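Local coordinates for protein peptidoglycan-binding domain 1 (Burkholderia, PDB 5NM7) that probably degrades bacterial peptidoglycan as a modular phage endolysin, joining a peptidoglycan-binding domain to a lysozyme-like catalytic domain, at residues D110-I115 against A156-L161; L116-I121 against Q182-H187. All blocks are in the same frame, centred on the assembly; numbering follows the deposited sequence.

Contact 1. Residues D110-I115 against A156-L161; sequences DGRPVI and AEYARL
Arg112 lies along one face of the Tyr158 ring. Its guanidinium stacks flat on the aromatic plane, tilted by 16°, with the two centres 4.0 Å apart. The cation-pi contact is off-centre: the charged group is shifted toward the CB side of the tyrosine, where Arg112 NH1 comes within 3.3 Å of Tyr158 CB. The arginine chain bends at chi3, and its CD sits over the middle of the ring in a CH-pi contact. The opposite face is taken by Ile115, whose CD1 is 3.5 Å from the ring centroid. The ring is thus sandwiched between a cationic side chain and an aliphatic one. Its hydroxyl is held as well. Tyr158 OH donates to Pro113 O at 2.6 Å, meeting the carbonyl in its plane on a lone pair at a C=O...O angle of 129°.

Asp110 and Arg112 form an Asx turn, in which Asp110 OD2 accepts from the backbone N of Arg112. A side-on salt bridge joins the same two side chains. Arg112 NE donates to OD2, and Arg112 NH2 reaches Asp110 OD1 at 2.8 Å, from above the carboxylate plane. This grip probably helps hold the guanidinium flat on the ring. The contact packs the loop leading into strand 115-117 against helix 156-167 of the lysozyme-like domain.

Ile115 packs on the ring and the helix together. Chi1 of 56° puts CG1 toward the helix, and the extended chi2 carries CD1 on over the ring. There CD1 is 3.6 Å from Glu157 CB and 4.0 Å from Leu161 CD2. Glu157 OE2 accepts from the backbone N atoms of Ala152 and Gly153, while OE1 accepts from Tyr117 N and forms a salt bridge with Arg160. Trp178 also packs against Ile115 and Tyr158.

Contact 2. Residues L116-I121 against Q182-H187; sequences LYERHI and QIMGFH
Gln182 OE1 is hydrogen-bonded to Ser177 OG and also touches Leu116, lying 3.6 Å from Leu116 CB. Ser177 OG lies between Leu116 O and Gln182 OE1, and can share its single proton between them or give it to one at a time. The other end of the amide is held by Gly179 O, which accepts from Gln182 NE2.

Segments 116-121 and 182-187 include parts of the outer strands of a three-stranded antiparallel sheet, as found in lysozyme-like folds. Strand 176-178 runs between them, and the side chains meet across it. Gln182 and Ile183 both face Trp178, forming a G1 beta bulge.

Further along, the contact is apolar. Bends at chi2 and chi3 carry the Met184 methyl across to Glu118 and Ile121. Its CE is 4.0 Å from Glu118 CG and 4.1 Å from Ile121 CG2. Glu118 occupies the N-cap position of helix 119-128, and its OE1 is hydrogen-bonded to Tyr151 OH. Ile121 lies in the first turn of that helix. With CG2 anti to the backbone N, it brings this methyl obliquely to the Phe186 ring, 3.7 Å from Phe186 CD2. Gln125 of the same helix also packs on Phe186.

Residues 110-115 lead straight into 116-121, so the first halves of both contacts form one continuous run: loop, strand 115-117 and the start of helix 119-128. The chain then travels to helix 156-167, where contact 1 closes a loop. It continues through strand 176-178 to residues 182-187, where contact 2 closes a second loop. The two loops cross, since their segments alternate. Contact 1 ties the run to a helix, and contact 2 ties it to the far strand of the sheet. They join at Tyr117, whose N donates to Glu157 OE1 and whose O receives a weak bond from Arg160 NH1. A weak bond from Gln182 NE2 to Val114 O adds another link.

Contact 1. Residues D110-I115 against A156-L161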
loop_
_atom_site.group_PDB
_atom_site.type_symbol
_atom_site.label_atom_id
_atom_site.label_comp_id
_atom_site.label_asym_id
_atom_site.label_seq_id
_atom_site.Cartn_x
_atom_site.Cartn_y
_atom_site.Cartn_z
ATOM N N ASP A 110 5.145 -4.030 -14.991
ATOM C CA ASP A 110 6.333 -3.613 -15.731
ATOM C C ASP A 110 7.522 -3.189 -14.866
ATOM O O ASP A 110 8.601 -2.920 -15.386
ATOM C CB ASP A 110 5.993 -2.535 -16.829
ATOM C CG ASP A 110 5.571 -1.185 -16.275
ATOM O OD1 ASP A 110 4.638 -0.568 -16.856
ATOM O OD2 ASP A 110 6.160 -0.734 -15.256
ATOM N N GLY A 111 7.298 -3.036 -13.544
ATOM C CA GLY A 111 8.363 -2.835 -12.594
ATOM C C GLY A 111 8.435 -1.407 -12.052
ATOM O O GLY A 111 9.196 -1.151 -11.149
ATOM N N ARG A 112 7.673 -0.487 -12.648
ATOM C CA ARG A 112 7.671 0.895 -12.195
ATOM C C ARG A 112 6.716 0.998 -11.031
ATOM O O ARG A 112 5.749 0.256 -10.945
ATOM C CB ARG A 112 7.229 1.821 -13.305
ATOM C CG ARG A 112 8.224 1.792 -14.477
ATOM C CD ARG A 112 7.755 2.638 -15.611
ATOM N NE ARG A 112 6.561 2.095 -16.257
ATOM C CZ ARG A 112 5.933 2.651 -17.301
ATOM N NH1 ARG A 112 6.398 3.760 -17.869
ATOM N NH2 ARG A 112 4.845 2.089 -17.805
ATOM N N PRO A 113 6.941 1.980 -10.158
ATOM C CA PRO A 113 5.964 2.139 -9.065
ATOM C C PRO A 113 4.548 2.490 -9.535
ATOM O O PRO A 113 4.348 3.154 -10.556
ATOM C CB PRO A 113 6.569 3.263 -8.205
ATOM C CG PRO A 113 7.725 3.812 -8.951
ATOM C CD PRO A 113 8.052 2.942 -10.113
ATOM N N VAL A 114 3.551 2.079 -8.755
ATOM C CA VAL A 114 2.171 2.463 -8.991
ATOM C C VAL A 114 2.039 3.965 -8.734
ATOM O O VAL A 114 2.587 4.466 -7.754
ATOM C CB VAL A 114 1.210 1.644 -8.101
ATOM C CG1 VAL A 114 -0.217 2.104 -8.307
ATOM C CG2 VAL A 114 1.326 0.161 -8.459
ATOM N N ILE A 115 1.402 4.658 -9.663
ATOM C CA ILE A 115 1.250 6.119 -9.597
ATOM C C ILE A 115 -0.136 6.543 -9.944
ATOM O O ILE A 115 -0.893 5.821 -10.596
ATOM C CB ILE A 115 2.246 6.875 -10.524
ATOM C CG1 ILE A 115 2.120 6.396 -11.967
ATOM C CG2 ILE A 115 3.655 6.724 -10.031
ATOM C CD1 ILE A 115 2.682 7.364 -12.954
ATOM N N ALA A 156 -0.799 3.380 -18.050
ATOM C CA ALA A 156 -1.197 4.559 -18.824
ATOM C C ALA A 156 -0.992 5.857 -18.024
ATOM O O ALA A 156 -0.834 6.909 -18.611
ATOM C CB ALA A 156 -2.611 4.448 -19.334
ATOM N N GLU A 157 -0.940 5.774 -16.691
ATOM C CA GLU A 157 -0.560 6.947 -15.914
ATOM C C GLU A 157 0.807 7.475 -16.253
ATOM O O GLU A 157 1.005 8.669 -16.176
ATOM C CB GLU A 157 -0.553 6.698 -14.422
ATOM C CG GLU A 157 -1.925 6.649 -13.829
ATOM C CD GLU A 157 -2.733 7.901 -14.077
ATOM O OE1 GLU A 157 -2.389 8.992 -13.561
ATOM O OE2 GLU A 157 -3.748 7.794 -14.780
ATOM N N TYR A 158 1.743 6.592 -16.623
ATOM C CA TYR A 158 3.092 7.042 -16.980
ATOM C C TYR A 158 3.109 7.877 -18.248
ATOM O O TYR A 158 3.969 8.746 -18.381
ATOM C CB TYR A 158 4.070 5.902 -17.072
ATOM C CG TYR A 158 4.602 5.563 -15.711
ATOM C CD1 TYR A 158 5.637 6.288 -15.164
ATOM C CD2 TYR A 158 3.999 4.583 -14.940
ATOM C CE1 TYR A 158 6.106 6.015 -13.887
ATOM C CE2 TYR A 158 4.476 4.261 -13.670
ATOM C CZ TYR A 158 5.495 5.002 -13.123
ATOM O OH TYR A 158 6.004 4.721 -11.870
ATOM N N ALA A 159 2.190 7.623 -19.155
ATOM C CA ALA A 159 2.034 8.479 -20.354
ATOM C C ALA A 159 1.613 9.891 -19.948
ATOM O O ALA A 159 2.160 10.883 -20.447
ATOM C CB ALA A 159 1.055 7.868 -21.355
ATOM N N ARG A 160 0.647 9.988 -19.029
ATOM C CA ARG A 160 0.225 11.282 -18.515
ATOM C C ARG A 160 1.387 11.987 -17.782
ATOM O O ARG A 160 1.618 13.192 -17.981
ATOM C CB ARG A 160 -0.966 11.116 -17.580
ATOM C CG ARG A 160 -2.216 10.602 -18.271
ATOM C CD ARG A 160 -3.365 10.481 -17.274
ATOM N NE ARG A 160 -3.863 11.793 -16.972
ATOM C CZ ARG A 160 -4.260 12.244 -15.804
ATOM N NH1 ARG A 160 -4.152 11.494 -14.657
ATOM N NH2 ARG A 160 -4.735 13.498 -15.794
ATOM N N LEU A 161 2.080 11.249 -16.919
ATOM C CA LEU A 161 3.224 11.786 -16.180
ATOM C C LEU A 161 4.321 12.294 -17.170
ATOM O O LEU A 161 4.821 13.412 -17.027
ATOM C CB LEU A 161 3.830 10.761 -15.249
ATOM C CG LEU A 161 5.059 11.200 -14.451
ATOM C CD1 LEU A 161 4.774 12.433 -13.633
ATOM C CD2 LEU A 161 5.583 10.079 -13.573
#

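Contact 2. Residues L116-I121 against Q182-H187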
loop_
_atom_site.group_PDB
_atom_site.type_symbol
_atom_site.label_atom_id
_atom_site.label_comp_id
_atom_site.label_asym_id
_atom_site.label_seq_id
_atom_site.Cartn_x
_atom_site.Cartn_y
_atom_site.Cartn_z
ATOM N N LEU A 116 -0.479 7.761 -9.517
ATOM C CA LEU A 116 -1.647 8.454 -10.011
ATOM C C LEU A 116 -1.292 9.911 -10.138
ATOM O O LEU A 116 -0.870 10.554 -9.164
ATOM C CB LEU A 116 -2.868 8.289 -9.097
ATOM C CG LEU A 116 -4.214 8.673 -9.716
ATOM C CD1 LEU A 116 -4.610 7.658 -10.787
ATOM C CD2 LEU A 116 -5.299 8.722 -8.646
ATOM N N TYR A 117 -1.394 10.421 -11.359
ATOM C CA TYR A 117 -1.070 11.802 -11.637
ATOM C C TYR A 117 -2.305 12.696 -11.422
ATOM O O TYR A 117 -3.408 12.314 -11.813
ATOM C CB TYR A 117 -0.535 11.896 -13.070
ATOM C CG TYR A 117 -0.398 13.323 -13.543
ATOM C CD1 TYR A 117 -1.378 13.893 -14.315
ATOM C CD2 TYR A 117 0.692 14.101 -13.159
ATOM C CE1 TYR A 117 -1.299 15.203 -14.726
ATOM C CE2 TYR A 117 0.783 15.413 -13.562
ATOM C CZ TYR A 117 -0.212 15.948 -14.357
ATOM O OH TYR A 117 -0.160 17.266 -14.773
ATOM N N GLU A 118 -2.108 13.831 -10.740
ATOM C CA GLU A 118 -3.182 14.704 -10.270
ATOM C C GLU A 118 -3.054 16.076 -10.934
ATOM O O GLU A 118 -2.253 16.926 -10.502
ATOM C CB GLU A 118 -3.114 14.871 -8.752
ATOM C CG GLU A 118 -3.249 13.574 -7.948
ATOM C CD GLU A 118 -4.667 13.049 -7.884
ATOM O OE1 GLU A 118 -5.555 13.647 -8.493
ATOM O OE2 GLU A 118 -4.882 12.019 -7.204
ATOM N N ARG A 119 -3.829 16.266 -11.995
ATOM C CA ARG A 119 -3.755 17.466 -12.819
ATOM C C ARG A 119 -4.085 18.743 -12.070
ATOM O O ARG A 119 -3.569 19.813 -12.412
ATOM C CB ARG A 119 -4.664 17.344 -14.029
ATOM C CG ARG A 119 -6.133 17.251 -13.709
ATOM C CD ARG A 119 -6.923 17.114 -14.974
ATOM N NE ARG A 119 -8.342 17.099 -14.707
ATOM C CZ ARG A 119 -9.277 16.709 -15.570
ATOM N NH1 ARG A 119 -8.954 16.333 -16.814
ATOM N NH2 ARG A 119 -10.541 16.685 -15.175
ATOM N N HIS A 120 -4.958 18.622 -11.065
ATOM C CA HIS A 120 -5.275 19.790 -10.207
ATOM C C HIS A 120 -4.142 20.171 -9.265
ATOM O O HIS A 120 -3.972 21.353 -8.952
ATOM C CB HIS A 120 -6.620 19.595 -9.506
ATOM C CG HIS A 120 -6.584 18.639 -8.374
ATOM N ND1 HIS A 120 -6.450 17.276 -8.550
ATOM C CD2 HIS A 120 -6.667 18.840 -7.037
ATOM C CE1 HIS A 120 -6.429 16.686 -7.364
ATOM N NE2 HIS A 120 -6.596 17.612 -6.435
ATOM N N ILE A 121 -3.331 19.203 -8.841
ATOM C CA ILE A 121 -2.134 19.503 -8.101
ATOM C C ILE A 121 -1.045 20.047 -9.030
ATOM O O ILE A 121 -0.249 20.908 -8.625
ATOM C CB ILE A 121 -1.612 18.275 -7.310
ATOM C CG1 ILE A 121 -2.701 17.726 -6.369
ATOM C CG2 ILE A 121 -0.369 18.616 -6.517
ATOM C CD1 ILE A 121 -3.247 18.737 -5.368
ATOM N N GLN A 182 0.618 5.585 -1.957
ATOM C CA GLN A 182 0.198 6.701 -2.772
ATOM C C GLN A 182 0.490 8.054 -2.112
ATOM O O GLN A 182 -0.412 8.892 -1.936
ATOM C CB GLN A 182 -1.258 6.516 -3.203
ATOM C CG GLN A 182 -1.415 5.374 -4.191
ATOM C CD GLN A 182 -0.816 5.722 -5.549
ATOM O OE1 GLN A 182 -1.411 6.498 -6.289
ATOM N NE2 GLN A 182 0.351 5.206 -5.847
ATOM N N ILE A 183 1.746 8.212 -1.717
ATOM C CA ILE A 183 2.199 9.465 -1.101
ATOM C C ILE A 183 2.440 10.476 -2.211
ATOM O O ILE A 183 3.160 10.183 -3.193
ATOM C CB ILE A 183 3.421 9.238 -0.232
ATOM C CG1 ILE A 183 3.152 8.185 0.854
ATOM C CG2 ILE A 183 3.899 10.560 0.370
ATOM C CD1 ILE A 183 2.018 8.498 1.807
ATOM N N MET A 184 1.837 11.666 -2.080
ATOM C CA MET A 184 2.062 12.720 -3.046
ATOM C C MET A 184 3.498 13.211 -3.041
ATOM O O MET A 184 4.091 13.473 -1.998
ATOM C CB MET A 184 1.127 13.875 -2.818
ATOM C CG MET A 184 -0.334 13.572 -3.089
ATOM S SD MET A 184 -0.695 13.169 -4.803
ATOM C CE MET A 184 -0.120 14.592 -5.713
ATOM N N GLY A 185 4.066 13.359 -4.231
ATOM C CA GLY A 185 5.416 13.795 -4.387
ATOM C C GLY A 185 5.702 15.176 -3.752
ATOM O O GLY A 185 6.817 15.399 -3.305
ATOM N N PHE A 186 4.696 16.043 -3.684
ATOM C CA PHE A 186 4.919 17.376 -3.115
ATOM C C PHE A 186 5.276 17.365 -1.625
ATOM O O PHE A 186 5.756 18.399 -1.088
ATOM C CB PHE A 186 3.764 18.317 -3.396
ATOM C CG PHE A 186 2.470 17.993 -2.696
ATOM C CD1 PHE A 186 2.309 18.214 -1.327
ATOM C CD2 PHE A 186 1.388 17.520 -3.410
ATOM C CE1 PHE A 186 1.099 17.922 -0.703
ATOM C CE2 PHE A 186 0.182 17.233 -2.803
ATOM C CZ PHE A 186 0.034 17.434 -1.446
ATOM N N HIS A 187 5.091 16.239 -0.963
ATOM C CA HIS A 187 5.555 16.076 0.419
ATOM C C HIS A 187 7.057 15.868 0.569
ATOM O O HIS A 187 7.536 15.756 1.686
ATOM C CB HIS A 187 4.767 14.943 1.123
ATOM C CG HIS A 187 3.344 15.285 1.400
ATOM N ND1 HIS A 187 2.963 16.135 2.423
ATOM C CD2 HIS A 187 2.208 14.916 0.776
ATOM C CE1 HIS A 187 1.655 16.280 2.405
ATOM N NE2 HIS A 187 1.166 15.540 1.423
#